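Local coordinates for protein uroporphyrinogen-III synthetase (Pseudomonas syringae pv. tomato, PDB 3RE1) that probably catalyses cyclization of the linear tetrapyrrole hydroxymethylbilane to uroporphyrinogen III, with release of water, in porphyrin biosynthesis, at residues L17-P22 and A27-V32; S41-L46 and L186-V191; L80-I85 and L109-D114; L224-P227 and V231-L234. All blocks are in the same frame, centred on the assembly; numbering follows the deposited sequence.

Interaction 1 (L17-P22 and A27-V32); sequences LLLTRP and AALARV
In the beta-alpha-beta unit that runs from strand 16-19 through helix 23-34 to strand 39-42, Leu-19 at the end of the first strand and Arg-21 just beyond it pack against Leu-29 of the helix. The strand belongs to the five-stranded parallel sheet of one of the two alpha/beta domains of this uroporphyrinogen-III synthase. Leu-19 points at the helix and sets both methyls against Leu-29, CD2 lying 3.8 Å from Leu-29 CD2. Its CD1 reaches further along the helix and comes within 4.4 Å of Ala-30 CB. On the helix side, CG of Leu-29 lies opposite the backbone N (chi1 -178°), which extends the chain across the gap, between the leucine and the arginine. Arg-21 leaves its backbone with chi1 at 76° and bends at chi3, bringing the guanidinium back over Leu-29. One polar end of that group is fixed elsewhere: NH1 is hydrogen-bonded to the carbonyl O of Ala-249. Ala-251, at the start of helix 251-260, also touches Leu-29. Methyl CD2 of Leu-29 meets the guanidinium of Arg-21 face-on, 3.2 Å above its plane and over its centre.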
loop_
_atom_site.group_PDB
_atom_site.type_symbol
_atom_site.label_atom_id
_atom_site.label_comp_id
_atom_site.label_asym_id
_atom_site.label_seq_id
_atom_site.Cartn_x
_atom_site.Cartn_y
_atom_site.Cartn_z
ATOM N N LEU A 17 5.312 -11.821 -16.072
ATOM C CA LEU A 17 5.486 -11.226 -14.762
ATOM C C LEU A 17 5.017 -12.075 -13.607
ATOM O O LEU A 17 4.145 -12.911 -13.761
ATOM C CB LEU A 17 4.771 -9.888 -14.742
ATOM C CG LEU A 17 5.354 -8.955 -15.795
ATOM C CD1 LEU A 17 4.577 -7.674 -15.761
ATOM C CD2 LEU A 17 6.847 -8.691 -15.523
ATOM N N LEU A 18 5.626 -11.855 -12.451
ATOM C CA LEU A 18 5.214 -12.493 -11.216
ATOM C C LEU A 18 4.579 -11.353 -10.435
ATOM O O LEU A 18 5.086 -10.238 -10.479
ATOM C CB LEU A 18 6.431 -12.991 -10.437
ATOM C CG LEU A 18 6.228 -14.120 -9.410
ATOM C CD1 LEU A 18 7.201 -13.950 -8.253
ATOM C CD2 LEU A 18 4.856 -14.119 -8.861
ATOM N N LEU A 19 3.461 -11.622 -9.761
ATOM C CA LEU A 19 2.721 -10.612 -9.015
ATOM C C LEU A 19 2.686 -11.114 -7.619
ATOM O O LEU A 19 2.419 -12.293 -7.389
ATOM C CB LEU A 19 1.310 -10.443 -9.536
ATOM C CG LEU A 19 1.158 -10.086 -11.019
ATOM C CD1 LEU A 19 -0.332 -9.930 -11.382
ATOM C CD2 LEU A 19 1.874 -8.838 -11.322
ATOM N N THR A 20 2.980 -10.212 -6.680
ATOM C CA THR A 20 3.065 -10.579 -5.271
ATOM C C THR A 20 2.051 -9.955 -4.301
ATOM O O THR A 20 2.004 -10.325 -3.117
ATOM C CB THR A 20 4.458 -10.297 -4.741
ATOM O OG1 THR A 20 4.683 -8.885 -4.773
ATOM C CG2 THR A 20 5.516 -11.038 -5.599
ATOM N N ARG A 21 1.216 -9.046 -4.795
ATOM C CA ARG A 21 0.224 -8.420 -3.932
ATOM C C ARG A 21 -0.938 -9.359 -3.504
ATOM O O ARG A 21 -0.964 -10.535 -3.865
ATOM C CB ARG A 21 -0.281 -7.157 -4.622
ATOM C CG ARG A 21 -1.241 -7.377 -5.737
ATOM C CD ARG A 21 -1.360 -6.099 -6.500
ATOM N NE ARG A 21 -0.108 -5.871 -7.191
ATOM C CZ ARG A 21 0.307 -4.702 -7.663
ATOM N NH1 ARG A 21 -0.436 -3.619 -7.527
ATOM N NH2 ARG A 21 1.483 -4.630 -8.270
ATOM N N PRO A 22 -1.898 -8.846 -2.710
ATOM C CA PRO A 22 -3.073 -9.617 -2.234
ATOM C C PRO A 22 -3.854 -10.306 -3.333
ATOM O O PRO A 22 -3.901 -9.836 -4.473
ATOM C CB PRO A 22 -3.956 -8.554 -1.561
ATOM C CG PRO A 22 -2.961 -7.567 -1.049
ATOM C CD PRO A 22 -1.885 -7.485 -2.136
ATOM N N ALA A 27 -5.454 -10.522 -8.786
ATOM C CA ALA A 27 -6.446 -11.156 -9.646
ATOM C C ALA A 27 -6.993 -10.121 -10.640
ATOM O O ALA A 27 -7.188 -10.438 -11.811
ATOM C CB ALA A 27 -7.541 -11.759 -8.825
ATOM N N ALA A 28 -7.192 -8.885 -10.181
ATOM C CA ALA A 28 -7.649 -7.797 -11.042
ATOM C C ALA A 28 -6.520 -7.300 -11.904
ATOM O O ALA A 28 -6.696 -7.034 -13.097
ATOM C CB ALA A 28 -8.178 -6.655 -10.213
ATOM N N LEU A 29 -5.355 -7.152 -11.283
ATOM C CA LEU A 29 -4.170 -6.727 -11.993
ATOM C C LEU A 29 -3.898 -7.754 -13.074
ATOM O O LEU A 29 -3.527 -7.412 -14.198
ATOM C CB LEU A 29 -2.975 -6.630 -11.044
ATOM C CG LEU A 29 -1.663 -6.135 -11.668
ATOM C CD1 LEU A 29 -1.864 -4.799 -12.339
ATOM C CD2 LEU A 29 -0.563 -5.996 -10.627
ATOM N N ALA A 30 -4.086 -9.018 -12.717
ATOM C CA ALA A 30 -3.845 -10.127 -13.631
ATOM C C ALA A 30 -4.719 -9.956 -14.855
ATOM O O ALA A 30 -4.258 -10.152 -15.980
ATOM C CB ALA A 30 -4.143 -11.444 -12.956
ATOM N N ARG A 31 -5.976 -9.570 -14.620
ATOM C CA ARG A 31 -6.930 -9.302 -15.683
ATOM C C ARG A 31 -6.451 -8.165 -16.608
ATOM O O ARG A 31 -6.176 -8.402 -17.786
ATOM C CB ARG A 31 -8.296 -8.962 -15.076
ATOM C CG ARG A 31 -9.469 -9.148 -16.032
ATOM C CD ARG A 31 -9.781 -10.637 -16.262
ATOM N NE ARG A 31 -10.244 -11.297 -15.038
ATOM C CZ ARG A 31 -11.498 -11.240 -14.575
ATOM N NH1 ARG A 31 -12.439 -10.553 -15.231
ATOM N NH2 ARG A 31 -11.809 -11.867 -13.445
ATOM N N VAL A 32 -6.344 -6.941 -16.087
ATOM C CA VAL A 32 -5.963 -5.809 -16.935
ATOM C C VAL A 32 -4.667 -6.086 -17.685
ATOM O O VAL A 32 -4.446 -5.562 -18.784
ATOM C CB VAL A 32 -5.818 -4.501 -16.140
ATOM C CG1 VAL A 32 -5.169 -4.774 -14.790
ATOM C CG2 VAL A 32 -4.985 -3.506 -16.963
#

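Interaction 2 (S41-L46 and L186-V191); sequences SSLPLL and LQRVEV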
loop_
_atom_site.group_PDB
_atom_site.type_symbol
_atom_site.label_atom_id
_atom_site.label_comp_id
_atom_site.label_asym_id
_atom_site.label_seq_id
_atom_site.Cartn_x
_atom_site.Cartn_y
_atom_site.Cartn_z
ATOM N N SER A 41 1.607 -14.657 -13.286
ATOM C CA SER A 41 1.171 -15.649 -12.333
ATOM C C SER A 41 1.188 -14.987 -10.963
ATOM O O SER A 41 2.129 -14.273 -10.609
ATOM C CB SER A 41 2.108 -16.833 -12.339
ATOM O OG SER A 41 1.813 -17.682 -11.235
ATOM N N SER A 42 0.149 -15.230 -10.182
ATOM C CA SER A 42 0.068 -14.585 -8.912
ATOM C C SER A 42 0.428 -15.485 -7.765
ATOM O O SER A 42 -0.105 -16.572 -7.621
ATOM C CB SER A 42 -1.320 -13.995 -8.729
ATOM O OG SER A 42 -1.538 -12.988 -9.711
ATOM N N LEU A 43 1.364 -15.003 -6.959
ATOM C CA LEU A 43 1.763 -15.632 -5.707
ATOM C C LEU A 43 1.641 -14.556 -4.594
ATOM O O LEU A 43 2.598 -13.825 -4.328
ATOM C CB LEU A 43 3.206 -16.132 -5.805
ATOM C CG LEU A 43 3.824 -16.602 -4.487
ATOM C CD1 LEU A 43 3.179 -17.900 -4.058
ATOM C CD2 LEU A 43 5.295 -16.800 -4.642
ATOM N N PRO A 44 0.459 -14.457 -3.941
ATOM C CA PRO A 44 0.176 -13.438 -2.934
ATOM C C PRO A 44 1.121 -13.483 -1.735
ATOM O O PRO A 44 1.293 -14.525 -1.112
ATOM C CB PRO A 44 -1.266 -13.737 -2.535
ATOM C CG PRO A 44 -1.366 -15.225 -2.682
ATOM C CD PRO A 44 -0.621 -15.461 -3.987
ATOM N N LEU A 45 1.726 -12.337 -1.424
ATOM C CA LEU A 45 2.665 -12.230 -0.327
ATOM C C LEU A 45 2.069 -11.457 0.835
ATOM O O LEU A 45 2.490 -11.637 1.974
ATOM C CB LEU A 45 3.949 -11.567 -0.815
ATOM C CG LEU A 45 4.689 -12.270 -1.957
ATOM C CD1 LEU A 45 5.982 -11.559 -2.201
ATOM C CD2 LEU A 45 4.966 -13.720 -1.614
ATOM N N LEU A 46 1.086 -10.607 0.541
ATOM C CA LEU A 46 0.378 -9.833 1.561
ATOM C C LEU A 46 -1.090 -10.160 1.628
ATOM O O LEU A 46 -1.738 -10.395 0.619
ATOM C CB LEU A 46 0.478 -8.337 1.278
ATOM C CG LEU A 46 1.810 -7.658 1.489
ATOM C CD1 LEU A 46 2.345 -8.027 2.865
ATOM C CD2 LEU A 46 2.735 -8.107 0.382
ATOM N N LEU A 186 10.825 -19.922 -6.124
ATOM C CA LEU A 186 11.726 -20.290 -7.193
ATOM C C LEU A 186 11.032 -21.234 -8.192
ATOM O O LEU A 186 11.099 -21.030 -9.412
ATOM C CB LEU A 186 12.991 -20.947 -6.621
ATOM C CG LEU A 186 14.093 -21.345 -7.626
ATOM C CD1 LEU A 186 14.595 -20.158 -8.473
ATOM C CD2 LEU A 186 15.260 -22.038 -6.911
ATOM N N GLN A 187 10.351 -22.258 -7.680
ATOM C CA GLN A 187 9.737 -23.238 -8.566
ATOM C C GLN A 187 8.597 -22.579 -9.321
ATOM O O GLN A 187 8.201 -23.034 -10.402
ATOM C CB GLN A 187 9.241 -24.474 -7.796
ATOM C CG GLN A 187 7.879 -24.294 -7.183
ATOM C CD GLN A 187 7.376 -25.549 -6.513
ATOM O OE1 GLN A 187 7.926 -25.988 -5.486
ATOM N NE2 GLN A 187 6.312 -26.141 -7.082
ATOM N N ARG A 188 8.072 -21.498 -8.753
ATOM C CA ARG A 188 6.992 -20.790 -9.408
ATOM C C ARG A 188 7.526 -19.962 -10.562
ATOM O O ARG A 188 6.890 -19.848 -11.599
ATOM C CB ARG A 188 6.261 -19.904 -8.422
ATOM C CG ARG A 188 5.093 -19.166 -9.023
ATOM C CD ARG A 188 4.055 -20.121 -9.552
ATOM N NE ARG A 188 2.753 -19.456 -9.588
ATOM C CZ ARG A 188 1.943 -19.315 -8.535
ATOM N NH1 ARG A 188 2.269 -19.811 -7.349
ATOM N NH2 ARG A 188 0.789 -18.686 -8.674
ATOM N N VAL A 189 8.708 -19.404 -10.380
ATOM C CA VAL A 189 9.333 -18.584 -11.409
ATOM C C VAL A 189 9.839 -19.446 -12.563
ATOM O O VAL A 189 9.857 -18.998 -13.713
ATOM C CB VAL A 189 10.512 -17.735 -10.827
ATOM C CG1 VAL A 189 11.151 -16.861 -11.911
ATOM C CG2 VAL A 189 10.010 -16.856 -9.717
ATOM N N GLU A 190 10.238 -20.678 -12.248
ATOM C CA GLU A 190 10.785 -21.621 -13.236
ATOM C C GLU A 190 9.736 -22.265 -14.122
ATOM O O GLU A 190 9.716 -22.038 -15.325
ATOM C CB GLU A 190 11.622 -22.712 -12.538
ATOM C CG GLU A 190 12.916 -22.180 -11.941
ATOM C CD GLU A 190 13.651 -21.284 -12.934
ATOM O OE1 GLU A 190 14.248 -21.823 -13.896
ATOM O OE2 GLU A 190 13.625 -20.044 -12.759
ATOM N N VAL A 191 8.859 -23.057 -13.513
ATOM C CA VAL A 191 7.739 -23.702 -14.204
ATOM C C VAL A 191 6.853 -22.722 -14.976
ATOM O O VAL A 191 6.290 -23.091 -16.014
ATOM C CB VAL A 191 6.839 -24.480 -13.209
ATOM C CG1 VAL A 191 5.671 -25.138 -13.933
ATOM C CG2 VAL A 191 7.667 -25.516 -12.450
HETATM O O HOH W 1 -1.705 -17.505 -10.754
#
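Arg-188 NE donates a hydrogen bond to Ser-41 OG at 2.6 Å, with an N-H...O angle of 144° and the oxygen tilted 16° out of the guanidinium plane. A second bond to the same oxygen, from Arg-188 NH2 at 2.9 Å, is weak and more bent. The serine hydroxyl therefore faces the NE and NH2 side of the guanidinium and takes both N-H groups, one well and one poorly. NH2 also lies close to the carbonyl O of Ser-42. A water at the edge of the guanidinium, in its plane, accepts a 3.0 Å bond from Ser-42 N and a weak, long one from Arg-188 NH2, a loose water bridge from the arginine to the strand backbone. Farther out, Leu-43 packs its aliphatic side chain on the guanidinium: CB lies over one face and CD1 is 3.9 Å from Arg-188 NH1. Arg-188 spans the gap because its CG stands opposite the backbone N (chi1 -178°) before the chain bends at chi2. The short helix 186-191 is thus tied by one long side chain to strand 39-42, an outermost strand of the parallel sheet. Next to it in the sheet runs strand 16-19, whose Leu-18 touches Leu-43, while the loop residues His-180 and Leu-185 pack on Leu-43 from the chain leading into the helix.

Interaction 3 (L80-I85 and L109-D114); sequences LAIELI and LDYGLD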
loop_
_atom_site.group_PDB
_atom_site.type_symbol
_atom_site.label_atom_id
_atom_site.label_comp_id
_atom_site.label_asym_id
_atom_site.label_seq_id
_atom_site.Cartn_x
_atom_site.Cartn_y
_atom_site.Cartn_z
ATOM N N LEU A 80 -12.474 -0.092 6.907
ATOM C CA LEU A 80 -12.665 -0.548 8.271
ATOM C C LEU A 80 -13.120 0.615 9.125
ATOM O O LEU A 80 -13.709 0.429 10.192
ATOM C CB LEU A 80 -11.368 -1.099 8.841
ATOM C CG LEU A 80 -10.990 -2.543 8.504
ATOM C CD1 LEU A 80 -12.058 -3.528 9.029
ATOM C CD2 LEU A 80 -10.843 -2.681 7.022
ATOM N N ALA A 81 -12.829 1.822 8.645
ATOM C CA ALA A 81 -13.134 3.038 9.370
ATOM C C ALA A 81 -14.620 3.252 9.278
ATOM O O ALA A 81 -15.288 3.341 10.304
ATOM C CB ALA A 81 -12.367 4.241 8.783
ATOM N N ILE A 82 -15.139 3.311 8.050
ATOM C CA ILE A 82 -16.581 3.469 7.812
ATOM C C ILE A 82 -17.424 2.503 8.678
ATOM O O ILE A 82 -18.458 2.877 9.249
ATOM C CB ILE A 82 -16.935 3.230 6.352
ATOM C CG1 ILE A 82 -16.109 4.110 5.416
ATOM C CG2 ILE A 82 -18.374 3.530 6.136
ATOM C CD1 ILE A 82 -16.172 5.653 5.625
ATOM N N GLU A 83 -16.963 1.266 8.787
ATOM C CA GLU A 83 -17.654 0.262 9.562
ATOM C C GLU A 83 -17.696 0.546 11.053
ATOM O O GLU A 83 -18.610 0.106 11.747
ATOM C CB GLU A 83 -17.070 -1.128 9.296
ATOM C CG GLU A 83 -17.264 -1.594 7.834
ATOM C CD GLU A 83 -18.727 -1.460 7.330
ATOM O OE1 GLU A 83 -19.652 -1.980 7.997
ATOM O OE2 GLU A 83 -18.959 -0.840 6.265
ATOM N N LEU A 84 -16.728 1.287 11.546
ATOM C CA LEU A 84 -16.718 1.647 12.960
ATOM C C LEU A 84 -17.592 2.887 13.242
ATOM O O LEU A 84 -18.387 2.875 14.179
ATOM C CB LEU A 84 -15.291 1.880 13.420
ATOM C CG LEU A 84 -14.695 0.836 14.350
ATOM C CD1 LEU A 84 -14.796 -0.559 13.796
ATOM C CD2 LEU A 84 -13.253 1.228 14.522
ATOM N N ILE A 85 -17.435 3.931 12.425
ATOM C CA ILE A 85 -18.246 5.122 12.500
ATOM C C ILE A 85 -19.718 4.723 12.465
ATOM O O ILE A 85 -20.483 5.046 13.369
ATOM C CB ILE A 85 -17.964 6.067 11.313
ATOM C CG1 ILE A 85 -16.628 6.775 11.505
ATOM C CG2 ILE A 85 -19.015 7.131 11.199
ATOM C CD1 ILE A 85 -15.385 5.913 11.403
ATOM N N LEU A 109 -15.935 9.700 0.968
ATOM C CA LEU A 109 -16.879 10.648 0.436
ATOM C C LEU A 109 -18.252 9.991 0.207
ATOM O O LEU A 109 -19.285 10.604 0.451
ATOM C CB LEU A 109 -16.332 11.226 -0.862
ATOM C CG LEU A 109 -16.867 12.549 -1.396
ATOM C CD1 LEU A 109 -18.308 12.394 -1.842
ATOM C CD2 LEU A 109 -16.736 13.612 -0.308
ATOM N N ASP A 110 -18.258 8.741 -0.233
ATOM C CA ASP A 110 -19.516 8.037 -0.449
ATOM C C ASP A 110 -20.327 7.873 0.827
ATOM O O ASP A 110 -21.550 7.957 0.779
ATOM C CB ASP A 110 -19.295 6.648 -1.074
ATOM C CG ASP A 110 -18.938 6.717 -2.560
ATOM O OD1 ASP A 110 -19.271 7.747 -3.216
ATOM O OD2 ASP A 110 -18.330 5.730 -3.064
ATOM N N TYR A 111 -19.659 7.616 1.952
ATOM C CA TYR A 111 -20.382 7.395 3.213
ATOM C C TYR A 111 -20.853 8.705 3.832
ATOM O O TYR A 111 -21.469 8.711 4.898
ATOM C CB TYR A 111 -19.513 6.659 4.217
ATOM C CG TYR A 111 -20.195 6.385 5.528
ATOM C CD1 TYR A 111 -21.281 5.518 5.598
ATOM C CD2 TYR A 111 -19.748 6.984 6.715
ATOM C CE1 TYR A 111 -21.911 5.265 6.808
ATOM C CE2 TYR A 111 -20.373 6.725 7.916
ATOM C CZ TYR A 111 -21.452 5.866 7.957
ATOM O OH TYR A 111 -22.090 5.574 9.133
ATOM N N GLY A 112 -20.563 9.809 3.146
ATOM C CA GLY A 112 -20.952 11.120 3.620
ATOM C C GLY A 112 -19.970 11.845 4.538
ATOM O O GLY A 112 -20.365 12.701 5.334
ATOM N N LEU A 113 -18.687 11.509 4.448
ATOM C CA LEU A 113 -17.702 12.212 5.245
ATOM C C LEU A 113 -17.168 13.409 4.460
ATOM O O LEU A 113 -17.061 13.384 3.230
ATOM C CB LEU A 113 -16.568 11.281 5.660
ATOM C CG LEU A 113 -16.989 10.173 6.622
ATOM C CD1 LEU A 113 -15.891 9.107 6.772
ATOM C CD2 LEU A 113 -17.345 10.791 7.945
ATOM N N ASP A 114 -16.830 14.457 5.189
ATOM C CA ASP A 114 -16.350 15.667 4.589
ATOM C C ASP A 114 -14.868 15.495 4.260
ATOM O O ASP A 114 -14.007 16.193 4.797
ATOM C CB ASP A 114 -16.601 16.813 5.568
ATOM C CG ASP A 114 -16.131 18.142 5.052
ATOM O OD1 ASP A 114 -16.270 18.409 3.829
ATOM O OD2 ASP A 114 -15.625 18.922 5.889
#
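Tyr-111 OH is hydrogen-bonded to Asp-86 OD1, one residue beyond segment 80-85, and this bond pins the far end of a ring that lies along helix 75-88. Between the hydroxyl and the backbone the ring is packed by two isoleucines of that helix. Ile-82 CG2 sits over one face, 3.6 Å from the ring centroid and 19° off the normal, a CH-pi contact displaced toward CG, from which the methyl is 3.4 Å away. Ile-85 comes at the rim instead, near the ring plane, with CG2 3.6 Å from Tyr-111 CE2. The tyrosine reaches both because its CG is turned directly opposite the backbone N (chi1 -179°), sending the ring outward from the end of helix 102-110. CD1 of Ile-82 touches Tyr-111 CB and also lies 3.7 Å from Leu-113 CD1. Tyr-111 and Leu-113 can flank Ile-82 because the chain turns between them in a Schellman motif, with Gly-112 at positive phi (89°) ending the helix. Leu-113 is backed by Leu-108, Pro-92 and Pro-93, and both it and Ile-85 touch Trp-97 of strand 97-99. Chemically the contact is apolar except at one end: dispersion and CH-pi contacts pack the ring against the isoleucines, while its hydroxyl has a polar partner in Asp-86.

Interaction 4 (L224-P227 and V231-L234); sequences LFVP and VASL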
loop_
_atom_site.group_PDB
_atom_site.type_symbol
_atom_site.label_atom_id
_atom_site.label_comp_id
_atom_site.label_asym_id
_atom_site.label_seq_id
_atom_site.Cartn_x
_atom_site.Cartn_y
_atom_site.Cartn_z
ATOM N N LEU A 224 13.081 -6.139 -11.546
ATOM C CA LEU A 224 12.234 -5.990 -10.388
ATOM C C LEU A 224 11.470 -4.674 -10.444
ATOM O O LEU A 224 12.079 -3.597 -10.406
ATOM C CB LEU A 224 13.072 -6.094 -9.111
ATOM C CG LEU A 224 12.348 -5.772 -7.801
ATOM C CD1 LEU A 224 11.244 -6.772 -7.565
ATOM C CD2 LEU A 224 13.355 -5.730 -6.660
ATOM N N PHE A 225 10.145 -4.770 -10.497
ATOM C CA PHE A 225 9.273 -3.598 -10.582
ATOM C C PHE A 225 8.728 -3.106 -9.212
ATOM O O PHE A 225 7.784 -3.674 -8.637
ATOM C CB PHE A 225 8.111 -3.902 -11.538
ATOM C CG PHE A 225 8.543 -4.117 -12.960
ATOM C CD1 PHE A 225 9.015 -5.359 -13.371
ATOM C CD2 PHE A 225 8.528 -3.056 -13.877
ATOM C CE1 PHE A 225 9.457 -5.550 -14.674
ATOM C CE2 PHE A 225 8.963 -3.219 -15.167
ATOM C CZ PHE A 225 9.427 -4.478 -15.584
ATOM N N VAL A 226 9.353 -2.051 -8.700
ATOM C CA VAL A 226 9.023 -1.495 -7.403
ATOM C C VAL A 226 8.115 -0.284 -7.544
ATOM O O VAL A 226 8.228 0.478 -8.509
ATOM C CB VAL A 226 10.296 -1.091 -6.666
ATOM C CG1 VAL A 226 11.243 -2.247 -6.738
ATOM C CG2 VAL A 226 10.918 0.184 -7.282
ATOM N N PRO A 227 7.218 -0.078 -6.571
ATOM C CA PRO A 227 6.244 1.005 -6.598
ATOM C C PRO A 227 6.822 2.396 -6.378
ATOM O O PRO A 227 6.224 3.379 -6.829
ATOM C CB PRO A 227 5.293 0.643 -5.446
ATOM C CG PRO A 227 5.613 -0.765 -5.075
ATOM C CD PRO A 227 7.067 -0.877 -5.344
ATOM N N VAL A 231 10.959 2.015 -2.010
ATOM C CA VAL A 231 11.006 0.581 -2.201
ATOM C C VAL A 231 12.199 0.220 -3.062
ATOM O O VAL A 231 12.842 -0.818 -2.833
ATOM C CB VAL A 231 9.715 0.062 -2.837
ATOM C CG1 VAL A 231 9.818 -1.454 -3.162
ATOM C CG2 VAL A 231 8.572 0.322 -1.881
ATOM N N ALA A 232 12.519 1.088 -4.021
ATOM C CA ALA A 232 13.673 0.863 -4.870
ATOM C C ALA A 232 14.925 0.752 -3.993
ATOM O O ALA A 232 15.794 -0.100 -4.232
ATOM C CB ALA A 232 13.839 2.011 -5.844
ATOM N N SER A 233 14.997 1.607 -2.969
ATOM C CA SER A 233 16.165 1.656 -2.096
ATOM C C SER A 233 16.256 0.404 -1.202
ATOM O O SER A 233 17.328 -0.055 -0.940
ATOM C CB SER A 233 16.182 2.948 -1.266
ATOM O OG SER A 233 17.166 2.872 -0.250
ATOM N N LEU A 234 15.131 -0.166 -0.773
ATOM C CA LEU A 234 15.203 -1.383 0.035
ATOM C C LEU A 234 15.724 -2.519 -0.808
ATOM O O LEU A 234 16.406 -3.400 -0.296
ATOM C CB LEU A 234 13.829 -1.795 0.572
ATOM C CG LEU A 234 13.105 -0.955 1.642
ATOM C CD1 LEU A 234 11.681 -1.458 1.794
ATOM C CD2 LEU A 234 13.848 -1.022 2.970
#
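Val-231 CG1 touches the last residue of the strand, Val-226, and the proline just after it, lying 3.6 Å from Val-226 CB and equally 3.6 Å from Pro-227 CD. The two valine side chains lie alongside each other, pointing opposite ways, with Val-226 CG1 3.9 Å from Val-231 CG1; the proline ring crosses Val-231 nearly perpendicularly, bringing CD toward both its CB and its CG1. The CG2 branch of Val-226 turns to the next helical residue and rests on Ala-232, 3.7 Å from CB and as close to CA. This methyl stands between the backbone N and the carbonyl carbon of its own residue, with CG1 beside the N (chi1 -49°). Consistent with the small side chain of Ala-232, the CA atoms of Val-226 and Ala-232 are 5.8 Å apart. The pair belongs to a beta-alpha-beta unit, strand 224-226, helix 229-238 and strand 243-245, in which the helix packs against the parallel sheet. Val-243 of the following strand touches both Val-226 and Ala-232, completing the apolar layer. Backbone hydrogen bonds fix the strand on its two flanks, Val-226 and Leu-224 to Ile-244, and Phe-225 to Leu-197 and Val-199. The ring of Phe-225 packs on Leu-254, Ala-257 and Leu-258 of helix 251-260.

How the interactions relate
Interactions 1, 2 and 4 all reach the same parallel sheet; interaction 3 belongs to the other domain, its centre about 36 Å from that of interaction 2. Interactions 1 and 4 are buried strand-to-helix packing within separate beta-alpha-beta units, meeting through Leu-17 CD2 and Phe-225 CE1. Interaction 4 is wholly apolar, while interaction 1 adds a guanidinium face. Interaction 2, partly buried at the outermost strand, is the polar one, relying on an arginine and a water; it adjoins interaction 1 through backbone pairing of Leu-19 with Leu-43 and Thr-20 with Leu-45. Interaction 3, buried like interactions 1 and 4, joins helix 75-88 to the turn that ends helix 102-110 through an aromatic ring.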